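Local coordinates for nuclear fusion protein BIK1 (Saccharomyces cerevisiae, PDB 6FC6), which binds microtubules and kinesin and, through a chain whose CAP-Gly domain is seen here, is required for nuclear fusion, chromosome disjunction and nuclear segregation during mitosis, at residues A[28-33]-A[56-61]. Sequence-based numbering, arbitrary orientation.
Sequences GPVDTK and KKYFQT
Tyr58 reaches across to the loop 28-33 and meets Pro29, Val30 and Asp31 with the outer half of its ring. The bond to CB points toward that loop, and CG lies anti to the carbonyl carbon (chi1 -70°), which carries the ring out to it. CE2 is the first ring atom to make contact, 3.7 Å from Pro29 O. CZ then packs against Val30 CG1 at 4.0 Å. Val30 CG1, anti to the backbone N of its residue (chi1 177°), is the methyl brought to the ring, which it meets obliquely. At the tip, OH accepts a hydrogen bond from Asp31 N (3.0 Å), nearly straight. The same oxygen lies 3.4 Å from Asp31 CG, and the carboxylate plane is turned 77° from the ring.

The site belongs to the CAP-Gly domain. Segment 28-33 follows strand 20-28 and holds a type II beta turn, Val30 to Lys33, closed by a bond from Lys33 N to Val30 O. Val30 also packs on an aromatic side chain of the bound Bim1 peptide, and Lys33 makes a cation-pi contact with the peptide. Tyr26 and Phe69 meet the Tyr58 ring edge-to-face.

A phenylalanine here would lack the OH, and Asp31 N would probably be left without this acceptor and the turn less firmly held. The exposed, extended Lys56 chain crosses Asp31 at about a right angle. Its NZ forms a long salt bridge with Asp31 OD2, 3.9 Å apart.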
# COMPACT_ATOMS: atom_id res chain seq x y z
N GLY A 28 0.23 0.70 7.82
CA GLY A 28 -0.48 0.84 9.06
C GLY A 28 -1.85 0.26 9.05
O GLY A 28 -2.23 -0.39 8.12
N PRO A 29 -2.61 0.49 10.14
CA PRO A 29 -3.98 0.05 10.18
C PRO A 29 -4.88 0.94 9.28
O PRO A 29 -4.49 2.06 8.93
CB PRO A 29 -4.35 0.29 11.64
CG PRO A 29 -3.45 1.41 12.09
CD PRO A 29 -2.27 1.41 11.24
N VAL A 30 -6.04 0.41 8.97
CA VAL A 30 -7.07 1.12 8.23
C VAL A 30 -8.33 1.02 9.03
O VAL A 30 -8.74 -0.09 9.38
CB VAL A 30 -7.25 0.54 6.80
CG1 VAL A 30 -8.39 1.26 6.10
CG2 VAL A 30 -5.94 0.72 6.02
N ASP A 31 -8.96 2.17 9.27
CA ASP A 31 -10.21 2.22 10.07
C ASP A 31 -11.23 1.24 9.55
O ASP A 31 -11.49 1.13 8.36
CB ASP A 31 -10.74 3.66 10.22
CG ASP A 31 -9.70 4.62 10.95
OD1 ASP A 31 -8.66 4.16 11.53
OD2 ASP A 31 -9.89 5.87 10.95
N THR A 32 -11.77 0.44 10.49
CA THR A 32 -12.79 -0.60 10.22
C THR A 32 -12.33 -1.92 9.58
O THR A 32 -13.16 -2.79 9.25
CB THR A 32 -14.02 -0.09 9.43
OG1 THR A 32 -13.88 -0.30 8.01
CG2 THR A 32 -14.32 1.38 9.81
N LYS A 33 -11.02 -2.09 9.42
CA LYS A 33 -10.46 -3.30 8.81
C LYS A 33 -9.55 -3.92 9.83
O LYS A 33 -9.06 -3.25 10.74
CB LYS A 33 -9.63 -2.95 7.58
CG LYS A 33 -10.38 -2.12 6.55
CD LYS A 33 -11.31 -3.01 5.76
CE LYS A 33 -11.85 -2.31 4.52
NZ LYS A 33 -12.65 -3.15 3.57
N LYS A 56 -11.25 9.45 5.01
CA LYS A 56 -9.92 9.84 5.47
C LYS A 56 -8.83 9.59 4.44
O LYS A 56 -8.80 8.55 3.83
CB LYS A 56 -9.64 9.04 6.68
CG LYS A 56 -8.30 9.32 7.33
CD LYS A 56 -8.04 8.34 8.50
CE LYS A 56 -6.95 8.87 9.43
NZ LYS A 56 -6.50 7.80 10.36
N LYS A 57 -7.91 10.54 4.31
CA LYS A 57 -6.76 10.37 3.41
C LYS A 57 -5.67 9.58 4.10
O LYS A 57 -5.21 10.01 5.18
CB LYS A 57 -6.21 11.72 3.02
CG LYS A 57 -7.21 12.56 2.28
CD LYS A 57 -6.59 13.49 1.27
CE LYS A 57 -5.97 14.68 1.91
NZ LYS A 57 -5.53 15.57 0.78
N TYR A 58 -5.27 8.47 3.50
CA TYR A 58 -4.12 7.71 3.94
C TYR A 58 -2.86 8.06 3.16
O TYR A 58 -1.77 8.12 3.72
CB TYR A 58 -4.45 6.21 3.85
CG TYR A 58 -5.48 5.78 4.89
CD1 TYR A 58 -6.82 5.95 4.70
CD2 TYR A 58 -5.06 5.23 6.09
CE1 TYR A 58 -7.73 5.60 5.67
CE2 TYR A 58 -5.96 4.90 7.09
CZ TYR A 58 -7.30 5.07 6.87
OH TYR A 58 -8.21 4.69 7.84
N PHE A 59 -3.01 8.22 1.85
CA PHE A 59 -1.90 8.62 1.00
C PHE A 59 -2.38 9.22 -0.31
O PHE A 59 -3.54 9.20 -0.63
CB PHE A 59 -1.00 7.42 0.69
CG PHE A 59 -1.74 6.27 0.01
CD1 PHE A 59 -2.36 5.30 0.76
CD2 PHE A 59 -1.61 6.07 -1.31
CE1 PHE A 59 -2.95 4.22 0.20
CE2 PHE A 59 -2.21 4.98 -1.92
CZ PHE A 59 -2.89 4.04 -1.17
N GLN A 60 -1.44 9.69 -1.07
CA GLN A 60 -1.71 10.32 -2.35
C GLN A 60 -1.50 9.31 -3.51
O GLN A 60 -0.51 8.56 -3.53
CB GLN A 60 -0.72 11.47 -2.53
CG GLN A 60 -1.02 12.31 -3.75
CD GLN A 60 -0.17 13.54 -3.80
OE1 GLN A 60 0.89 13.61 -3.18
NE2 GLN A 60 -0.64 14.54 -4.52
N THR A 61 -2.41 9.36 -4.46
CA THR A 61 -2.25 8.50 -5.67
C THR A 61 -2.15 9.43 -6.90
O THR A 61 -2.73 10.53 -6.92
CB THR A 61 -3.41 7.52 -5.86
OG1 THR A 61 -4.59 8.27 -6.13
CG2 THR A 61 -3.60 6.71 -4.66